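Local coordinates for protein phosphoserine aminotransferase (Bacillus alcalophilus, PDB 1W23) that catalyses the reversible pyridoxal-phosphate-dependent transamination between phosphoserine and 2-oxoglutarate, a step of serine biosynthesis, at residues A[120-125]-A[129-134]; A[277-282]-A[289-294]; A[226-229]-A[235-238]; A[23-28]-A[243-248]. All blocks are in the same frame, centred on the assembly; numbering follows the deposited sequence. Where two conformers were deposited one is given.

All four contacts belong to one chain of the homodimeric class-V aminotransferase and fall into two pairs; interaction 4 lies across the chain's centre from 1 and 2, and interaction 2 across it from 3. Interaction 4 joins segments whose nearest ends are 215 positions apart, closing a loop that holds interactions 1 and 3, in that order; interaction 2 follows. Interactions 1 and 2, centres about 19 Å apart, touch through a probable Ile130 N to Ser293 OG hydrogen bond and tie loops to a strand end and a helix end. Interactions 3 and 4, about 22 Å apart between centres, lie on successive helices 226-231 and 241-256 near the dimer interface, interaction 3 alone holding cofactor-binding residues.

Interaction 1: residues A[120-125]-A[129-134]; sequences ASTKAN and SIPDFS
Thr122, Pro131 and Ser129 carry this contact, in which the chain leaves a strand, turns and folds back on itself within a few residues. The hydroxyl OG1 of Thr122 donates to the carbonyl O of Ser129 at 2.8 Å, lying in the carbonyl plane with a C=O...donor angle of 160°. Because OG1 stands between the backbone N and the carbonyl carbon (chi1 54°), the methyl CG2 stands beside the backbone N, anti to the carbonyl carbon, where it lies 3.6 Å from Ser129 OG and 3.8 Å from Pro131 CD. One threonine therefore serves as polar anchor and apolar wedge at once. Pro131 extends the apolar part: its CG meets Ala120 CB at 3.9 Å. A water completes the polar side, donating to Asn125 OD1 (3.2 Å) and hydrogen-bonded to Ser129 OG (3.0 Å), so that the far end of the turn is joined indirectly. Within 120-125, Ser121 OG accepts from Lys123 N at 3.1 Å, forming an ST turn just where the strand ends. Strand 115-121 is outermost in the main sheet of this chain, with strand 93-98 beside it; backbone bonds link Ala120 and Thr122 to Leu98, while Pro131 packs on Val97 and Thr99, laying the returning loop against the end of both strands.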
loop_
_atom_site.group_PDB
_atom_site.type_symbol
_atom_site.label_atom_id
_atom_site.label_comp_id
_atom_site.label_asym_id
_atom_site.label_seq_id
_atom_site.Cartn_x
_atom_site.Cartn_y
_atom_site.Cartn_z
ATOM N N ALA A 120 -7.747 9.831 -29.855
ATOM C CA ALA A 120 -7.087 11.086 -30.225
ATOM C C ALA A 120 -5.717 11.050 -29.522
ATOM O O ALA A 120 -5.530 10.333 -28.519
ATOM C CB ALA A 120 -7.881 12.284 -29.846
ATOM N N SER A 121 -4.766 11.837 -30.054
ATOM C CA SER A 121 -3.419 11.798 -29.571
ATOM C C SER A 121 -2.653 13.040 -29.988
ATOM O O SER A 121 -2.826 13.503 -31.117
ATOM C CB SER A 121 -2.678 10.595 -30.156
ATOM O OG SER A 121 -1.338 10.578 -29.719
ATOM N N THR A 122 -1.814 13.533 -29.102
ATOM C CA THR A 122 -0.852 14.576 -29.459
ATOM C C THR A 122 0.606 14.106 -29.383
ATOM O O THR A 122 1.543 14.893 -29.308
ATOM C CB THR A 122 -1.096 15.880 -28.639
ATOM O OG1 THR A 122 -1.093 15.551 -27.253
ATOM C CG2 THR A 122 -2.440 16.520 -29.003
ATOM N N LYS A 123 0.783 12.763 -29.482
ATOM C CA LYS A 123 2.077 12.171 -29.426
ATOM C C LYS A 123 3.056 12.687 -30.492
ATOM O O LYS A 123 4.250 12.907 -30.228
ATOM C CB LYS A 123 1.936 10.642 -29.555
ATOM C CG LYS A 123 3.216 9.834 -29.399
ATOM C CD LYS A 123 2.948 8.334 -29.562
ATOM C CE LYS A 123 4.260 7.575 -29.558
ATOM N NZ LYS A 123 4.992 7.714 -28.272
ATOM N N ALA A 124 2.550 12.858 -31.703
ATOM C CA ALA A 124 3.398 13.220 -32.810
ATOM C C ALA A 124 4.049 14.571 -32.589
ATOM O O ALA A 124 5.133 14.798 -33.113
ATOM C CB ALA A 124 2.642 13.196 -34.137
ATOM N N ASN A 125 3.401 15.427 -31.819
ATOM C CA ASN A 125 3.927 16.739 -31.493
ATOM C C ASN A 125 4.468 16.807 -30.080
ATOM O O ASN A 125 4.579 17.890 -29.504
ATOM C CB ASN A 125 2.763 17.726 -31.649
ATOM C CG ASN A 125 3.259 19.079 -32.031
ATOM O OD1 ASN A 125 2.721 20.037 -31.442
ATOM N ND2 ASN A 125 4.183 19.057 -32.966
ATOM N N SER A 129 -0.069 19.650 -26.058
ATOM C CA SER A 129 -1.448 20.118 -25.905
ATOM C C SER A 129 -2.412 18.962 -25.680
ATOM O O SER A 129 -2.137 17.798 -25.916
ATOM C CB SER A 129 -1.881 20.888 -27.153
ATOM O OG SER A 129 -2.021 20.070 -28.285
ATOM N N ILE A 130 -3.613 19.364 -25.255
ATOM C CA ILE A 130 -4.756 18.442 -25.223
ATOM C C ILE A 130 -5.464 18.502 -26.545
ATOM O O ILE A 130 -5.733 19.627 -27.035
ATOM C CB ILE A 130 -5.695 18.854 -24.084
ATOM C CG1 ILE A 130 -4.975 19.025 -22.718
ATOM C CG2 ILE A 130 -6.900 17.920 -23.971
ATOM C CD1 ILE A 130 -4.191 17.811 -22.263
ATOM N N PRO A 131 -5.796 17.393 -27.209
ATOM C CA PRO A 131 -6.539 17.469 -28.498
ATOM C C PRO A 131 -7.913 18.023 -28.278
ATOM O O PRO A 131 -8.574 17.888 -27.248
ATOM C CB PRO A 131 -6.592 16.010 -28.948
ATOM C CG PRO A 131 -6.394 15.223 -27.726
ATOM C CD PRO A 131 -5.519 16.010 -26.803
ATOM N N ASP A 132 -8.427 18.707 -29.325
ATOM C CA ASP A 132 -9.768 19.177 -29.403
ATOM C C ASP A 132 -10.707 17.973 -29.340
ATOM O O ASP A 132 -10.489 16.973 -30.007
ATOM C CB ASP A 132 -9.926 19.880 -30.752
ATOM C CG ASP A 132 -9.211 21.179 -30.974
ATOM O OD1 ASP A 132 -9.174 21.629 -32.153
ATOM O OD2 ASP A 132 -8.747 21.785 -29.992
ATOM N N PHE A 133 -11.794 18.090 -28.576
ATOM C CA PHE A 133 -12.696 16.988 -28.402
ATOM C C PHE A 133 -13.352 16.591 -29.715
ATOM O O PHE A 133 -13.779 15.422 -29.840
ATOM C CB PHE A 133 -13.768 17.353 -27.391
ATOM C CG PHE A 133 -13.209 17.660 -25.997
ATOM C CD1 PHE A 133 -14.008 18.310 -25.061
ATOM C CD2 PHE A 133 -11.929 17.336 -25.583
ATOM C CE1 PHE A 133 -13.583 18.651 -23.780
ATOM C CE2 PHE A 133 -11.472 17.689 -24.316
ATOM C CZ PHE A 133 -12.279 18.328 -23.408
ATOM N N SER A 134 -13.468 17.510 -30.670
ATOM C CA SER A 134 -13.976 17.202 -32.000
ATOM C C SER A 134 -13.100 16.157 -32.710
ATOM O O SER A 134 -13.579 15.560 -33.696
ATOM C CB SER A 134 -14.097 18.495 -32.845
ATOM O OG SER A 134 -12.854 19.121 -33.035
HETATM O O HOH W 1 0.512 19.055 -29.419
#

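Interaction 2: residues A[277-282]-A[289-294]; sequences TIDESN and AEKGSR
A two-pronged salt bridge between Asp279 and Arg294 makes this contact, spanning from the end of helix 259-279 to the loop that precedes strand 298-302. The guanidinium meets the carboxylate end-on: Arg294 NH2 donates to Asp279 OD1 at 2.8 Å, and Arg294 NH1 to Asp279 OD2 at 2.9 Å. Both bonds are nearly straight (168° and 174°), both use the syn side of the carboxylate oxygens, and the two flat groups lie only 11° from coplanar. Such paired bonds fix the rotation of each group as a single bond could not. The two side chains approach from opposite directions, Arg294 extended from CG to NE, so the bridge spans backbones that stay well apart. Lys291 adds a second layer: its CG sits 3.6 Å above the Arg294 guanidinium plane, over the centre, and its outstretched chain brings NZ to 4.0 Å from Asp279 OD2. That is too long for a salt bridge, but a water accepts from Lys291 NZ at 2.7 Å and donates to Asp279 OD2 at 2.8 Å. With an alanine in place of Asp279, Arg294 would probably lose the partner that holds its guanidinium in orientation, and the water its acceptor. Next to Asp279, the side chain of Ile278 packs on Val299 and Phe301 of strand 298-302 and on Met353 of helix 343-359, so the ionic link lies beside the seam where helix 259-279 meets that strand and helix.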
loop_
_atom_site.group_PDB
_atom_site.type_symbol
_atom_site.label_atom_id
_atom_site.label_comp_id
_atom_site.label_asym_id
_atom_site.label_seq_id
_atom_site.Cartn_x
_atom_site.Cartn_y
_atom_site.Cartn_z
ATOM N N THR A 277 6.951 34.317 -14.990
ATOM C CA THR A 277 8.427 34.393 -15.010
ATOM C C THR A 277 8.950 33.849 -16.339
ATOM O O THR A 277 9.862 34.402 -16.968
ATOM C CB THR A 277 9.023 33.644 -13.843
ATOM O OG1 THR A 277 8.466 34.132 -12.591
ATOM C CG2 THR A 277 10.509 33.819 -13.735
ATOM N N ILE A 278 8.391 32.716 -16.789
ATOM C CA ILE A 278 8.752 32.172 -18.081
ATOM C C ILE A 278 8.438 33.153 -19.202
ATOM O O ILE A 278 9.281 33.450 -20.088
ATOM C CB ILE A 278 8.046 30.794 -18.303
ATOM C CG1 ILE A 278 8.602 29.753 -17.316
ATOM C CG2 ILE A 278 8.168 30.323 -19.747
ATOM C CD1 ILE A 278 7.759 28.462 -17.282
ATOM N N ASP A 279 7.216 33.675 -19.204
ATOM C CA ASP A 279 6.746 34.512 -20.292
ATOM C C ASP A 279 7.492 35.838 -20.360
ATOM O O ASP A 279 7.652 36.365 -21.464
ATOM C CB ASP A 279 5.226 34.696 -20.195
ATOM C CG ASP A 279 4.468 33.415 -20.425
ATOM O OD1 ASP A 279 5.025 32.464 -21.013
ATOM O OD2 ASP A 279 3.268 33.384 -20.054
ATOM N N GLU A 280 7.963 36.350 -19.225
ATOM C CA GLU A 280 8.710 37.609 -19.145
ATOM C C GLU A 280 10.177 37.431 -19.438
ATOM O O GLU A 280 10.953 38.411 -19.430
ATOM C CB GLU A 280 8.530 38.200 -17.733
ATOM C CG GLU A 280 7.133 38.693 -17.343
ATOM C CD GLU A 280 6.901 38.838 -15.840
ATOM O OE1 GLU A 280 5.776 39.142 -15.392
ATOM O OE2 GLU A 280 7.839 38.621 -15.010
ATOM N N SER A 281 10.653 36.213 -19.701
ATOM C CA SER A 281 12.083 35.898 -19.807
ATOM C C SER A 281 12.677 36.059 -21.205
ATOM O O SER A 281 13.856 35.724 -21.422
ATOM C CB SER A 281 12.371 34.480 -19.329
ATOM O OG SER A 281 11.992 33.488 -20.304
ATOM N N ASN A 282 11.892 36.565 -22.154
ATOM C CA ASN A 282 12.335 36.760 -23.555
ATOM C C ASN A 282 12.991 35.521 -24.107
ATOM O O ASN A 282 14.015 35.596 -24.809
ATOM C CB ASN A 282 13.224 37.985 -23.748
ATOM C CG ASN A 282 13.226 38.426 -25.176
ATOM O OD1 ASN A 282 12.181 38.378 -25.843
ATOM N ND2 ASN A 282 14.388 38.840 -25.723
ATOM N N ALA A 289 4.564 23.200 -22.694
ATOM C CA ALA A 289 3.137 23.192 -23.044
ATOM C C ALA A 289 2.708 24.399 -23.868
ATOM O O ALA A 289 3.154 25.515 -23.658
ATOM C CB ALA A 289 2.301 23.197 -21.800
ATOM N N GLU A 290 1.790 24.170 -24.820
ATOM C CA GLU A 290 1.073 25.248 -25.431
ATOM C C GLU A 290 0.306 26.005 -24.351
ATOM O O GLU A 290 -0.195 25.397 -23.377
ATOM C CB GLU A 290 0.081 24.729 -26.460
ATOM C CG GLU A 290 0.717 24.180 -27.720
ATOM C CD GLU A 290 -0.300 23.856 -28.779
ATOM O OE1 GLU A 290 -1.537 24.004 -28.542
ATOM O OE2 GLU A 290 0.119 23.399 -29.887
ATOM N N LYS A 291 0.187 27.333 -24.488
ATOM C CA LYS A 291 -0.416 28.111 -23.407
ATOM C C LYS A 291 -1.818 27.640 -23.041
ATOM O O LYS A 291 -2.157 27.596 -21.820
ATOM C CB LYS A 291 -0.437 29.607 -23.800
ATOM C CG LYS A 291 0.964 30.260 -23.570
ATOM C CD LYS A 291 0.864 31.743 -23.871
ATOM C CE LYS A 291 2.294 32.317 -23.775
ATOM N NZ LYS A 291 2.258 33.802 -23.951
ATOM N N GLY A 292 -2.636 27.235 -24.019
ATOM C CA GLY A 292 -4.000 26.837 -23.744
ATOM C C GLY A 292 -4.141 25.530 -23.002
ATOM O O GLY A 292 -5.265 25.178 -22.565
ATOM N N SER A 293 -3.051 24.769 -22.871
ATOM C CA SER A 293 -3.031 23.461 -22.209
ATOM C C SER A 293 -2.164 23.453 -20.985
ATOM O O SER A 293 -1.911 22.391 -20.429
ATOM C CB SER A 293 -2.544 22.400 -23.201
ATOM O OG SER A 293 -3.509 22.225 -24.261
ATOM N N ARG A 294 -1.638 24.591 -20.537
ATOM C CA ARG A 294 -0.706 24.648 -19.400
ATOM C C ARG A 294 -1.295 24.066 -18.136
ATOM O O ARG A 294 -2.364 24.478 -17.706
ATOM C CB ARG A 294 -0.317 26.086 -19.122
ATOM C CG ARG A 294 0.816 26.581 -20.013
ATOM C CD ARG A 294 1.046 28.077 -19.899
ATOM N NE ARG A 294 2.349 28.411 -20.506
ATOM C CZ ARG A 294 2.892 29.639 -20.473
ATOM N NH1 ARG A 294 2.203 30.694 -20.001
ATOM N NH2 ARG A 294 4.126 29.778 -20.978
HETATM O O HOH W 2 1.144 34.335 -21.588
#

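Interaction 3: residues A[226-229]-A[235-238]; sequences YATH and LYNT. With PLP (pyridoxal-5'-phosphate), chain R.
Thr228 and Tyr236 form the tight half of this contact, with the methyl CG2 of the threonine set over one face of the tyrosine ring. It lies 3.5 Å from Tyr236 CG and 3.8 Å from the ring centroid, 24° off the ring normal, a CH-pi interaction displaced toward the CB end of the ring. OG1 of the threonine stands beside the backbone N (chi1 -63°), which puts the methyl anti to that N and over the ring, while OG1 itself is hydrogen-bonded to the carbonyl of Thr222. Beside this close fit the other half is open-jointed. His229 approaches Tyr236 CB no nearer than 4.3 Å, from its ND1, and the link between them runs through a water lying at the edge of the imidazole, in its plane. That water stands 2.8 Å from His229 ND1 and accepts from Tyr236 N at 2.9 Å; at its other nitrogen His229 is hydrogen-bonded to Met223 O. The next two residues turn to the cofactor. Asn237 ND2 donates to O2P of the pyridoxal phosphate at 3.0 Å, and Thr238 grips O1P doubly, with its backbone N and, at 2.7 Å, with OG1. The same cofactor is hydrogen-bonded by Ala76, Ser77, Thr152 and Gln195 of the second subunit, so its pocket is shared across the dimer interface. Chemically, the helix side is held by an apolar CH-pi contact and a water bridge, whereas the phosphate is met here by uncharged N-H and O-H donors, which would probably help to stabilise its negative charge, together with the donors of the second subunit.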
loop_
_atom_site.group_PDB
_atom_site.type_symbol
_atom_site.label_atom_id
_atom_site.label_comp_id
_atom_site.label_asym_id
_atom_site.label_seq_id
_atom_site.Cartn_x
_atom_site.Cartn_y
_atom_site.Cartn_z
ATOM N N TYR A 226 -13.485 -4.982 -8.806
ATOM C CA TYR A 226 -14.033 -3.829 -8.058
ATOM C C TYR A 226 -15.163 -4.262 -7.119
ATOM O O TYR A 226 -15.287 -3.705 -6.019
ATOM C CB TYR A 226 -14.512 -2.683 -8.956
ATOM C CG TYR A 226 -13.362 -2.036 -9.684
ATOM C CD1 TYR A 226 -13.123 -2.274 -11.014
ATOM C CD2 TYR A 226 -12.487 -1.183 -9.028
ATOM C CE1 TYR A 226 -12.060 -1.687 -11.678
ATOM C CE2 TYR A 226 -11.400 -0.610 -9.683
ATOM C CZ TYR A 226 -11.188 -0.857 -11.028
ATOM O OH TYR A 226 -10.145 -0.324 -11.706
ATOM N N ALA A 227 -15.984 -5.234 -7.539
ATOM C CA ALA A 227 -17.107 -5.670 -6.718
ATOM C C ALA A 227 -16.648 -6.116 -5.347
ATOM O O ALA A 227 -17.382 -5.871 -4.340
ATOM C CB ALA A 227 -17.883 -6.768 -7.466
ATOM N N THR A 228 -15.510 -6.752 -5.192
ATOM C CA THR A 228 -15.009 -7.199 -3.887
ATOM C C THR A 228 -14.888 -6.037 -2.951
ATOM O O THR A 228 -15.290 -6.094 -1.771
ATOM C CB THR A 228 -13.634 -7.891 -4.087
ATOM O OG1 THR A 228 -13.823 -9.059 -4.893
ATOM C CG2 THR A 228 -12.988 -8.263 -2.776
ATOM N N HIS A 229 -14.282 -4.968 -3.462
ATOM C CA HIS A 229 -13.981 -3.807 -2.642
ATOM C C HIS A 229 -15.222 -2.940 -2.403
ATOM O O HIS A 229 -15.376 -2.341 -1.340
ATOM C CB HIS A 229 -12.832 -3.006 -3.285
ATOM C CG HIS A 229 -11.627 -3.902 -3.440
ATOM N ND1 HIS A 229 -10.886 -4.292 -2.329
ATOM C CD2 HIS A 229 -11.119 -4.500 -4.555
ATOM C CE1 HIS A 229 -9.932 -5.093 -2.789
ATOM N NE2 HIS A 229 -10.025 -5.233 -4.118
ATOM N N LEU A 235 -12.521 -2.868 2.879
ATOM C CA LEU A 235 -12.011 -3.602 4.025
ATOM C C LEU A 235 -12.001 -5.101 3.791
ATOM O O LEU A 235 -12.076 -5.903 4.717
ATOM C CB LEU A 235 -12.841 -3.251 5.290
ATOM C CG LEU A 235 -12.773 -1.742 5.632
ATOM C CD1 LEU A 235 -13.935 -1.410 6.583
ATOM C CD2 LEU A 235 -11.444 -1.308 6.189
ATOM N N TYR A 236 -11.907 -5.519 2.525
ATOM C CA TYR A 236 -11.856 -6.934 2.204
ATOM C C TYR A 236 -10.641 -7.586 2.864
ATOM O O TYR A 236 -10.726 -8.651 3.473
ATOM C CB TYR A 236 -11.825 -7.152 0.676
ATOM C CG TYR A 236 -11.620 -8.631 0.401
ATOM C CD1 TYR A 236 -12.693 -9.553 0.565
ATOM C CD2 TYR A 236 -10.409 -9.136 -0.002
ATOM C CE1 TYR A 236 -12.474 -10.891 0.304
ATOM C CE2 TYR A 236 -10.187 -10.504 -0.230
ATOM C CZ TYR A 236 -11.227 -11.374 -0.073
ATOM O OH TYR A 236 -11.102 -12.722 -0.288
ATOM N N ASN A 237 -9.492 -6.963 2.701
ATOM C CA ASN A 237 -8.274 -7.354 3.398
ATOM C C ASN A 237 -7.773 -6.145 4.173
ATOM O O ASN A 237 -8.437 -5.105 4.270
ATOM C CB ASN A 237 -7.205 -7.975 2.482
ATOM C CG ASN A 237 -6.518 -6.988 1.564
ATOM O OD1 ASN A 237 -7.132 -6.022 1.123
ATOM N ND2 ASN A 237 -5.248 -7.253 1.260
ATOM N N THR A 238 -6.580 -6.249 4.750
ATOM C CA THR A 238 -6.122 -5.187 5.654
ATOM C C THR A 238 -5.805 -3.947 4.862
ATOM O O THR A 238 -4.939 -3.993 3.984
ATOM C CB THR A 238 -4.899 -5.645 6.435
ATOM O OG1 THR A 238 -5.122 -6.920 7.042
ATOM C CG2 THR A 238 -4.606 -4.630 7.538
HETATM N N1 PLP R . -2.202 -14.820 5.625
HETATM C C2 PLP R . -2.053 -14.891 6.996
HETATM C C2A PLP R . -1.348 -16.109 7.528
HETATM C C3 PLP R . -2.559 -13.861 7.794
HETATM O O3 PLP R . -2.390 -13.934 9.088
HETATM C C4 PLP R . -3.134 -12.746 7.164
HETATM C C4A PLP R . -3.620 -11.531 8.000
HETATM C C5 PLP R . -3.310 -12.733 5.785
HETATM C C6 PLP R . -2.829 -13.773 5.021
HETATM C C5A PLP R . -4.097 -11.636 4.982
HETATM O O4P PLP R . -3.153 -10.451 4.931
HETATM P P PLP R . -3.689 -9.108 4.194
HETATM O O1P PLP R . -4.860 -8.615 5.000
HETATM O O2P PLP R . -4.097 -9.507 2.809
HETATM O O3P PLP R . -2.481 -8.232 4.242
HETATM O O HOH W 3 -10.647 -3.988 0.410
#

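Interaction 4: residues A[23-28]-A[243-248]; sequences QKELLN and SIYMLR
Glu25, the first residue to depart from helical geometry after helix 16-24, faces Tyr245 in the regular helix 241-256, and the contact is made by side chains, chiefly these two. The phenol OH of Tyr245 donates to Glu25 OE1 at 2.6 Å, a short bond that uses the anti lone pair of the carboxylate, the one turned away from the other oxygen. OE1 comes in at the edge of the ring and in its plane, 3.4 Å from Tyr245 CE1, while the carboxylate itself is twisted 49° from the ring. With CG of Glu25 placed between the backbone N and the carbonyl carbon (chi1 68°) and the chain straight beyond it, the acid is sent across toward the helix. Tyr245 OH also has a weak bond with Asn249 ND2. Arg248 lies one helical turn off, its NH2 4.4 Å from Glu25 OE1: beyond a salt bridge, yet near enough that its charge would probably favour the ionised carboxylate. Arg248 NH1 itself is bonded to Gln52 of helix 44-61. With an alanine here in place of Glu25 the carboxylate is gone, and the buried phenol of Tyr245 would probably be left without this acceptor and Arg248 without a nearby negative charge. The Tyr245 ring also meets those of Phe29 and Phe242. Helix 16-24 reaches the dimer interface, where Gln23 NE2 is hydrogen-bonded to Gln23 O of the second subunit; the arrangement is a buried side-chain hydrogen bond between the residue that follows helix 16-24 and helix 241-256, far apart in sequence, in this class-V aminotransferase.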
loop_
_atom_site.group_PDB
_atom_site.type_symbol
_atom_site.label_atom_id
_atom_site.label_comp_id
_atom_site.label_asym_id
_atom_site.label_seq_id
_atom_site.Cartn_x
_atom_site.Cartn_y
_atom_site.Cartn_z
ATOM N N GLN A 23 2.084 13.874 13.950
ATOM C CA GLN A 23 3.197 13.783 14.887
ATOM C C GLN A 23 2.678 13.778 16.336
ATOM O O GLN A 23 3.099 12.965 17.148
ATOM C CB GLN A 23 4.164 14.929 14.672
ATOM C CG GLN A 23 5.403 14.854 15.556
ATOM C CD GLN A 23 6.303 16.045 15.366
ATOM O OE1 GLN A 23 5.853 17.215 15.341
ATOM N NE2 GLN A 23 7.589 15.823 15.204
ATOM N N LYS A 24 1.802 14.738 16.649
ATOM C CA LYS A 24 1.351 14.904 18.020
ATOM C C LYS A 24 0.693 13.652 18.546
ATOM O O LYS A 24 0.908 13.298 19.716
ATOM C CB LYS A 24 0.391 16.112 18.104
ATOM C CG LYS A 24 -0.018 16.470 19.520
ATOM C CD LYS A 24 -0.998 17.686 19.434
ATOM C CE LYS A 24 -1.426 18.183 20.822
ATOM N NZ LYS A 24 -2.054 19.561 20.723
ATOM N N GLU A 25 -0.087 12.973 17.733
ATOM C CA GLU A 25 -0.861 11.814 18.173
ATOM C C GLU A 25 -0.284 10.477 17.680
ATOM O O GLU A 25 -0.987 9.460 17.740
ATOM C CB GLU A 25 -2.365 11.971 17.844
ATOM C CG GLU A 25 -2.731 11.955 16.356
ATOM C CD GLU A 25 -4.107 12.518 16.026
ATOM O OE1 GLU A 25 -4.532 12.400 14.877
ATOM O OE2 GLU A 25 -4.812 13.074 16.881
ATOM N N LEU A 26 0.970 10.447 17.245
ATOM C CA LEU A 26 1.538 9.230 16.632
ATOM C C LEU A 26 1.551 8.070 17.607
ATOM O O LEU A 26 1.488 6.928 17.145
ATOM C CB LEU A 26 2.944 9.462 16.076
ATOM C CG LEU A 26 3.328 8.479 14.988
ATOM C CD1 LEU A 26 2.611 8.745 13.691
ATOM C CD2 LEU A 26 4.850 8.508 14.729
ATOM N N LEU A 27 1.717 8.330 18.904
ATOM C CA LEU A 27 1.817 7.258 19.873
ATOM C C LEU A 27 0.514 6.969 20.593
ATOM O O LEU A 27 0.354 5.876 21.178
ATOM C CB LEU A 27 2.873 7.620 20.948
ATOM C CG LEU A 27 4.194 8.142 20.441
ATOM C CD1 LEU A 27 5.177 8.443 21.604
ATOM C CD2 LEU A 27 4.805 7.185 19.459
ATOM N N ASN A 28 -0.417 7.920 20.615
ATOM C CA ASN A 28 -1.669 7.823 21.366
ATOM C C ASN A 28 -2.786 8.439 20.553
ATOM O O ASN A 28 -3.013 9.679 20.683
ATOM C CB ASN A 28 -1.495 8.481 22.723
ATOM C CG ASN A 28 -2.800 8.560 23.510
ATOM O OD1 ASN A 28 -3.755 7.827 23.227
ATOM N ND2 ASN A 28 -2.863 9.501 24.447
ATOM N N SER A 243 -1.815 5.376 5.740
ATOM C CA SER A 243 -2.003 6.203 4.525
ATOM C C SER A 243 -3.414 6.774 4.477
ATOM O O SER A 243 -3.571 7.963 4.085
ATOM C CB SER A 243 -1.688 5.416 3.264
ATOM O OG SER A 243 -0.339 5.049 3.208
ATOM N N ILE A 244 -4.427 6.004 4.815
ATOM C CA ILE A 244 -5.803 6.515 4.804
ATOM C C ILE A 244 -6.004 7.545 5.897
ATOM O O ILE A 244 -6.694 8.576 5.687
ATOM C CB ILE A 244 -6.806 5.335 4.867
ATOM C CG1 ILE A 244 -6.738 4.524 3.567
ATOM C CG2 ILE A 244 -8.210 5.829 5.159
ATOM C CD1 ILE A 244 -7.315 3.121 3.640
ATOM N N TYR A 245 -5.408 7.351 7.066
ATOM C CA TYR A 245 -5.448 8.361 8.132
ATOM C C TYR A 245 -4.790 9.638 7.658
ATOM O O TYR A 245 -5.341 10.752 7.871
ATOM C CB TYR A 245 -4.713 7.751 9.359
ATOM C CG TYR A 245 -4.267 8.791 10.339
ATOM C CD1 TYR A 245 -5.119 9.325 11.304
ATOM C CD2 TYR A 245 -2.964 9.284 10.326
ATOM C CE1 TYR A 245 -4.678 10.284 12.198
ATOM C CE2 TYR A 245 -2.542 10.251 11.187
ATOM C CZ TYR A 245 -3.423 10.753 12.141
ATOM O OH TYR A 245 -2.950 11.740 12.977
ATOM N N MET A 246 -3.626 9.573 7.001
ATOM C CA MET A 246 -2.988 10.804 6.516
ATOM C C MET A 246 -3.835 11.470 5.452
ATOM O O MET A 246 -3.916 12.719 5.415
ATOM C CB MET A 246 -1.579 10.504 6.000
ATOM C CG MET A 246 -0.576 10.243 7.089
ATOM S SD MET A 246 -0.306 11.594 8.215
ATOM C CE MET A 246 0.073 12.946 7.152
ATOM N N LEU A 247 -4.449 10.709 4.541
ATOM C CA LEU A 247 -5.381 11.223 3.572
ATOM C C LEU A 247 -6.513 11.992 4.281
ATOM O O LEU A 247 -6.843 13.125 3.888
ATOM C CB LEU A 247 -5.933 10.062 2.730
ATOM C CG LEU A 247 -7.135 10.365 1.816
ATOM C CD1 LEU A 247 -6.875 11.303 0.744
ATOM C CD2 LEU A 247 -7.689 9.024 1.311
ATOM N N ARG A 248 -7.108 11.408 5.324
ATOM C CA ARG A 248 -8.117 12.108 6.086
ATOM C C ARG A 248 -7.572 13.448 6.557
ATOM O O ARG A 248 -8.246 14.488 6.432
ATOM C CB ARG A 248 -8.585 11.181 7.233
ATOM C CG ARG A 248 -9.833 11.659 7.995
ATOM C CD ARG A 248 -9.651 12.870 8.934
ATOM N NE ARG A 248 -8.542 12.646 9.895
ATOM C CZ ARG A 248 -8.714 12.072 11.059
ATOM N NH1 ARG A 248 -9.911 11.696 11.510
ATOM N NH2 ARG A 248 -7.629 11.850 11.839
#